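Local coordinates for protein toxin FitB (Neisseria gonorrhoeae, PDB 2H1C) that acts as the toxin of a type II toxin-antitoxin pair, a PIN-domain protein expected to be a magnesium-dependent ribonuclease, and joins FitA in a promoter-binding complex, at residues G124-F127 and A132-N135; A87-Y92 and F127-A132. All coordinates share one frame; numbering follows the deposited sequence.

Contact 1. Residues G124-F127 and A132-N135; sequences GSFF and AVFN
Val133 reaches from its short strand onto helix 124-128 and meets Phe126 and Phe127, two consecutive residues that take hold of different methyl groups. Its CB points toward the helix, and from there the side chain forks. The CG1 branch, anti to the carbonyl carbon (chi1 -61°), goes to Phe126, where Val133 CG1 lies 3.9 Å from Phe126 CG at the root of the ring; the still closer approach to CB is doubtful as modelled. The other branch, CG2, fills the position between the backbone N and the carbonyl carbon and turns to Phe127. There it sits over one face of the ring as a CH-pi contact, 3.9 Å from Val133 CG2 to the ring centroid of Phe127 and 24° off the ring normal. The methyl is displaced toward the rim, so that Val133 CG2 comes within 3.6 Å of Phe127 CE1 and 3.7 Å of Phe127 CZ.

The two phenylalanines then part company. Phe126 starts toward the strand, but its ring runs on away from Val133 into the interior, where it touches Val118, Ile107 and Ala108 and Asp5 lies beside it. Phe127 stays at the exposed margin, its ring laid across the valine. No hydrogen bond joins the two segments; Ala132 and Phe134 pair with strand 117-119 by backbone hydrogen bonds to Val118.

Next to Phe126 in the helix, Ser125 OG hydrogen-bonds Asp104 OD1. Asp104 and Asp5 are both predicted to bind magnesium, which places this helix beside the acidic site of the PIN domain. Helix 124-128 is the connection between parallel strands 117-119 and 133-134, and Val133 packing back onto it is the helix-on-sheet contact of a beta-alpha-beta unit.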
ATOM      1  N   GLY A 124       9.360 -14.446  -8.562  1.00 25.50           N
ATOM      2  CA  GLY A 124      10.612 -13.715  -8.449  1.00 28.17           C
ATOM      3  C   GLY A 124      10.805 -12.821  -7.238  1.00 26.11           C
ATOM      4  O   GLY A 124      11.662 -13.080  -6.394  1.00 27.88           O
ATOM      5  N   SER A 125      10.007 -11.767  -7.134  1.00 28.03           N
ATOM      6  CA  SER A 125      10.136 -10.835  -6.019  1.00 27.29           C
ATOM      7  C   SER A 125       9.954 -11.479  -4.651  1.00 27.64           C
ATOM      8  O   SER A 125      10.614 -11.094  -3.685  1.00 27.17           O
ATOM      9  CB  SER A 125       9.128  -9.693  -6.168  1.00 30.09           C
ATOM     10  OG  SER A 125       9.193  -9.132  -7.463  1.00 35.75           O
ATOM     11  N   PHE A 126       9.069 -12.466  -4.562  1.00 25.82           N
ATOM     12  CA  PHE A 126       8.814 -13.091  -3.278  1.00 25.22           C
ATOM     13  C   PHE A 126       9.951 -13.975  -2.802  1.00 27.91           C
ATOM     14  O   PHE A 126      10.174 -14.120  -1.601  1.00 28.19           O
ATOM     15  CB  PHE A 126       7.487 -13.843  -3.333  1.00 25.62           C
ATOM     16  CG  PHE A 126       6.325 -12.961  -3.683  1.00 20.03           C
ATOM     17  CD1 PHE A 126       5.902 -12.834  -5.003  1.00 17.94           C
ATOM     18  CD2 PHE A 126       5.685 -12.208  -2.697  1.00 20.22           C
ATOM     19  CE1 PHE A 126       4.863 -11.964  -5.346  1.00 21.66           C
ATOM     20  CE2 PHE A 126       4.644 -11.332  -3.024  1.00 19.33           C
ATOM     21  CZ  PHE A 126       4.232 -11.211  -4.354  1.00 20.25           C
ATOM     22  N   PHE A 127      10.688 -14.555  -3.739  1.00 30.69           N
ATOM     23  CA  PHE A 127      11.819 -15.381  -3.357  1.00 32.53           C
ATOM     24  C   PHE A 127      12.856 -14.464  -2.712  1.00 32.46           C
ATOM     25  O   PHE A 127      13.455 -14.806  -1.692  1.00 33.70           O
ATOM     26  CB  PHE A 127      12.409 -16.075  -4.583  1.00 34.10           C
ATOM     27  CG  PHE A 127      11.731 -17.368  -4.924  1.00 37.55           C
ATOM     28  CD1 PHE A 127      11.556 -18.346  -3.950  1.00 40.02           C
ATOM     29  CD2 PHE A 127      11.306 -17.631  -6.222  1.00 38.70           C
ATOM     30  CE1 PHE A 127      10.973 -19.566  -4.262  1.00 40.18           C
ATOM     31  CE2 PHE A 127      10.721 -18.853  -6.545  1.00 39.49           C
ATOM     32  CZ  PHE A 127      10.555 -19.820  -5.562  1.00 39.37           C
ATOM     33  N   ALA A 132       7.636 -17.596   1.861  1.00 18.12           N
ATOM     34  CA  ALA A 132       7.204 -18.823   1.191  1.00 19.28           C
ATOM     35  C   ALA A 132       6.281 -18.482   0.024  1.00 19.60           C
ATOM     36  O   ALA A 132       5.458 -17.563   0.114  1.00 17.14           O
ATOM     37  CB  ALA A 132       6.488 -19.725   2.168  1.00 19.95           C
ATOM     38  N   VAL A 133       6.406 -19.222  -1.069  1.00 16.22           N
ATOM     39  CA  VAL A 133       5.567 -18.946  -2.215  1.00 19.68           C
ATOM     40  C   VAL A 133       5.161 -20.201  -2.951  1.00 20.27           C
ATOM     41  O   VAL A 133       5.837 -21.238  -2.867  1.00 20.54           O
ATOM     42  CB  VAL A 133       6.278 -17.983  -3.199  1.00 23.38           C
ATOM     43  CG1 VAL A 133       6.554 -16.681  -2.510  1.00 26.54           C
ATOM     44  CG2 VAL A 133       7.588 -18.595  -3.689  1.00 25.16           C
ATOM     45  N   PHE A 134       4.037 -20.118  -3.652  1.00 14.80           N
ATOM     46  CA  PHE A 134       3.572 -21.244  -4.438  1.00 18.58           C
ATOM     47  C   PHE A 134       2.976 -20.727  -5.734  1.00 18.64           C
ATOM     48  O   PHE A 134       2.164 -19.802  -5.728  1.00 17.02           O
ATOM     49  CB  PHE A 134       2.529 -22.070  -3.691  1.00 19.44           C
ATOM     50  CG  PHE A 134       1.997 -23.218  -4.503  1.00 20.02           C
ATOM     51  CD1 PHE A 134       2.829 -24.281  -4.849  1.00 23.31           C
ATOM     52  CD2 PHE A 134       0.691 -23.204  -4.977  1.00 19.13           C
ATOM     53  CE1 PHE A 134       2.366 -25.316  -5.664  1.00 26.23           C
ATOM     54  CE2 PHE A 134       0.218 -24.230  -5.791  1.00 22.25           C
ATOM     55  CZ  PHE A 134       1.054 -25.289  -6.135  1.00 25.48           C
ATOM     56  N   ASN A 135       3.412 -21.314  -6.847  1.00 18.11           N
ATOM     57  CA  ASN A 135       2.933 -20.926  -8.172  1.00 14.40           C
ATOM     58  C   ASN A 135       1.950 -22.010  -8.617  1.00 15.65           C
ATOM     59  O   ASN A 135       2.372 -23.107  -8.982  1.00 15.10           O
ATOM     60  CB  ASN A 135       4.109 -20.858  -9.158  1.00 13.29           C
ATOM     61  CG  ASN A 135       3.689 -20.400 -10.536  1.00 16.41           C
ATOM     62  OD1 ASN A 135       2.521 -20.510 -10.917  1.00 16.66           O
ATOM     63  ND2 ASN A 135       4.643 -19.881 -11.301  1.00 17.97           N
TER

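Contact 2. Residues A87-Y92 and F127-A132; sequences AQIRSY and FAADVA
A Schellman motif ends the helix 124-128 of this PIN domain, and the helix 80-94 packs against that turn through Ile89. Asp130, with positive phi (60°), is the first residue to leave helical backbone angles, and Asp130 N bonds back to Phe127 O at 3.0 Å. The reversal sends the chain on through Val131 toward the edge strand.

Ile89 carries most of the apolar contact, and its two branches divide the work. The CG2 methyl, anti to the backbone N, presses on Ala129, with Ile89 CG2 and Ala129 CB only 3.3 Å apart, tighter than usual van der Waals contact. The other branch is extended (chi2 176°) and carries CD1 past the alanine to Val131, where Ile89 CD1 lies 4.2 Å from Val131 CG2. Ile100 touches both Ile89 and Ala129, while Ala129 O accepts a hydrogen bond from Lys112 NZ.

Further along the helix, Tyr92 sets off toward the turn, but its nearest approach is a loose one, Tyr92 CE2 lying 4.3 Å from Asp130 OD2; its ring is stacked on His96. Ala87, Arg90 and Ser91 pack instead against the second subunit, another copy of this protein.

The polar link between the backbones is a single water, which donates to Ile89 O at 2.8 Å and to Ala128 O at 2.8 Å.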
ATOM      1  N   ALA A  87       9.995  -2.513   4.988  1.00 11.61           N
ATOM      2  CA  ALA A  87      11.279  -1.839   4.882  1.00 12.11           C
ATOM      3  C   ALA A  87      12.422  -2.835   5.007  1.00 12.00           C
ATOM      4  O   ALA A  87      13.404  -2.749   4.270  1.00 11.68           O
ATOM      5  CB  ALA A  87      11.394  -0.761   5.950  1.00 10.27           C
ATOM      6  N   GLN A  88      12.290  -3.792   5.922  1.00 11.32           N
ATOM      7  CA  GLN A  88      13.324  -4.802   6.103  1.00 14.70           C
ATOM      8  C   GLN A  88      13.532  -5.611   4.824  1.00 14.32           C
ATOM      9  O   GLN A  88      14.653  -5.727   4.321  1.00 15.16           O
ATOM     10  CB  GLN A  88      12.946  -5.732   7.257  1.00 18.12           C
ATOM     11  CG  GLN A  88      12.846  -4.982   8.578  1.00 23.73           C
ATOM     12  CD  GLN A  88      12.591  -5.885   9.763  1.00 31.74           C
ATOM     13  OE1 GLN A  88      11.563  -6.569   9.838  1.00 30.39           O
ATOM     14  NE2 GLN A  88      13.533  -5.894  10.706  1.00 35.36           N
ATOM     15  N   ILE A  89      12.446  -6.160   4.295  1.00 13.06           N
ATOM     16  CA  ILE A  89      12.503  -6.968   3.081  1.00 15.07           C
ATOM     17  C   ILE A  89      13.025  -6.223   1.863  1.00 14.04           C
ATOM     18  O   ILE A  89      13.913  -6.714   1.165  1.00 14.40           O
ATOM     19  CB  ILE A  89      11.100  -7.539   2.730  1.00 19.76           C
ATOM     20  CG1 ILE A  89      10.711  -8.627   3.729  1.00 21.82           C
ATOM     21  CG2 ILE A  89      11.092  -8.060   1.303  1.00 28.29           C
ATOM     22  CD1 ILE A  89       9.292  -9.182   3.500  1.00 23.42           C
ATOM     23  N   ARG A  90      12.478  -5.045   1.583  1.00 12.04           N
ATOM     24  CA  ARG A  90      12.929  -4.291   0.410  1.00 15.04           C
ATOM     25  C   ARG A  90      14.372  -3.799   0.518  1.00 16.20           C
ATOM     26  O   ARG A  90      15.113  -3.814  -0.474  1.00 19.86           O
ATOM     27  CB  ARG A  90      12.012  -3.104   0.136  1.00 16.37           C
ATOM     28  CG  ARG A  90      10.645  -3.522  -0.346  1.00 16.39           C
ATOM     29  CD  ARG A  90      10.058  -2.460  -1.240  1.00 22.60           C
ATOM     30  NE  ARG A  90      10.873  -2.225  -2.424  1.00 19.35           N
ATOM     31  CZ  ARG A  90      10.763  -1.150  -3.202  1.00 22.45           C
ATOM     32  NH1 ARG A  90       9.871  -0.207  -2.923  1.00 18.47           N
ATOM     33  NH2 ARG A  90      11.556  -1.012  -4.259  1.00 22.95           N
ATOM     34  N   SER A  91      14.786  -3.368   1.706  1.00 16.99           N
ATOM     35  CA  SER A  91      16.152  -2.892   1.859  1.00 16.64           C
ATOM     36  C   SER A  91      17.133  -4.056   1.712  1.00 18.13           C
ATOM     37  O   SER A  91      18.160  -3.936   1.025  1.00 18.06           O
ATOM     38  CB  SER A  91      16.340  -2.200   3.214  1.00 16.29           C
ATOM     39  OG  SER A  91      16.260  -3.122   4.285  1.00 18.76           O
ATOM     40  N   TYR A  92      16.812  -5.190   2.332  1.00 17.83           N
ATOM     41  CA  TYR A  92      17.676  -6.358   2.256  1.00 20.97           C
ATOM     42  C   TYR A  92      17.854  -6.789   0.803  1.00 19.48           C
ATOM     43  O   TYR A  92      18.966  -7.079   0.361  1.00 20.26           O
ATOM     44  CB  TYR A  92      17.090  -7.524   3.049  1.00 23.90           C
ATOM     45  CG  TYR A  92      18.067  -8.671   3.206  1.00 28.04           C
ATOM     46  CD1 TYR A  92      18.987  -8.687   4.253  1.00 32.95           C
ATOM     47  CD2 TYR A  92      18.087  -9.725   2.296  1.00 33.00           C
ATOM     48  CE1 TYR A  92      19.904  -9.727   4.395  1.00 35.46           C
ATOM     49  CE2 TYR A  92      19.004 -10.769   2.424  1.00 34.98           C
ATOM     50  CZ  TYR A  92      19.905 -10.762   3.477  1.00 35.94           C
ATOM     51  OH  TYR A  92      20.801 -11.794   3.620  1.00 40.32           O
ATOM     52  N   PHE A 127      10.688 -14.555  -3.739  1.00 30.69           N
ATOM     53  CA  PHE A 127      11.819 -15.381  -3.357  1.00 32.53           C
ATOM     54  C   PHE A 127      12.856 -14.464  -2.712  1.00 32.46           C
ATOM     55  O   PHE A 127      13.455 -14.806  -1.692  1.00 33.70           O
ATOM     56  CB  PHE A 127      12.409 -16.075  -4.583  1.00 34.10           C
ATOM     57  CG  PHE A 127      11.731 -17.368  -4.924  1.00 37.55           C
ATOM     58  CD1 PHE A 127      11.556 -18.346  -3.950  1.00 40.02           C
ATOM     59  CD2 PHE A 127      11.306 -17.631  -6.222  1.00 38.70           C
ATOM     60  CE1 PHE A 127      10.973 -19.566  -4.262  1.00 40.18           C
ATOM     61  CE2 PHE A 127      10.721 -18.853  -6.545  1.00 39.49           C
ATOM     62  CZ  PHE A 127      10.555 -19.820  -5.562  1.00 39.37           C
ATOM     63  N   ALA A 128      13.039 -13.285  -3.300  1.00 31.65           N
ATOM     64  CA  ALA A 128      13.993 -12.309  -2.786  1.00 31.28           C
ATOM     65  C   ALA A 128      13.549 -11.741  -1.436  1.00 30.73           C
ATOM     66  O   ALA A 128      14.371 -11.272  -0.645  1.00 29.81           O
ATOM     67  CB  ALA A 128      14.180 -11.185  -3.798  1.00 31.09           C
ATOM     68  N   ALA A 129      12.248 -11.789  -1.173  1.00 29.55           N
ATOM     69  CA  ALA A 129      11.703 -11.294   0.088  1.00 30.48           C
ATOM     70  C   ALA A 129      11.830 -12.375   1.162  1.00 31.12           C
ATOM     71  O   ALA A 129      11.495 -12.152   2.325  1.00 31.25           O
ATOM     72  CB  ALA A 129      10.236 -10.902  -0.090  1.00 28.43           C
ATOM     73  N   ASP A 130      12.322 -13.548   0.771  1.00 32.51           N
ATOM     74  CA  ASP A 130      12.475 -14.653   1.712  1.00 32.34           C
ATOM     75  C   ASP A 130      11.133 -15.045   2.329  1.00 30.62           C
ATOM     76  O   ASP A 130      11.037 -15.314   3.532  1.00 32.16           O
ATOM     77  CB  ASP A 130      13.464 -14.275   2.824  1.00 40.00           C
ATOM     78  CG  ASP A 130      14.917 -14.395   2.384  1.00 45.23           C
ATOM     79  OD1 ASP A 130      15.372 -15.538   2.143  1.00 47.53           O
ATOM     80  OD2 ASP A 130      15.601 -13.348   2.283  1.00 48.30           O
ATOM     81  N   VAL A 131      10.087 -15.054   1.507  1.00 24.75           N
ATOM     82  CA  VAL A 131       8.761 -15.438   1.982  1.00 23.76           C
ATOM     83  C   VAL A 131       8.352 -16.686   1.208  1.00 20.37           C
ATOM     84  O   VAL A 131       8.700 -16.828   0.039  1.00 19.41           O
ATOM     85  CB  VAL A 131       7.717 -14.309   1.748  1.00 23.30           C
ATOM     86  CG1 VAL A 131       6.340 -14.774   2.167  1.00 27.25           C
ATOM     87  CG2 VAL A 131       8.103 -13.077   2.553  1.00 26.44           C
ATOM     88  N   ALA A 132       7.636 -17.596   1.861  1.00 18.12           N
ATOM     89  CA  ALA A 132       7.204 -18.823   1.191  1.00 19.28           C
ATOM     90  C   ALA A 132       6.281 -18.482   0.024  1.00 19.60           C
ATOM     91  O   ALA A 132       5.458 -17.563   0.114  1.00 17.14           O
ATOM     92  CB  ALA A 132       6.488 -19.725   2.168  1.00 19.95           C
TER
HETATM   93  O   HOH W   1      14.463  -9.473   1.548  1.00 26.75           O

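Contacts 1 and 2 lie on the same side of the chain's centre, their own centres 10 Å apart, and share helix 124-128 together with Phe127 and Ala132. The chain runs from helix 80-94, through helix 102-114 and strand 117-119, into the shared helix, and turns at its end into strand 133-134. Contact 1 joins this helix to one of the two outermost strands of the parallel sheet; contact 2 joins its C-terminal turn to helix 80-94. A probable hydrogen bond, Phe126 O to Val131 N at 3.2 Å, connects them directly and is the outer bond of the Schellman turn. The short helix thus lies between the sheet edge and a helix that also meets the second subunit.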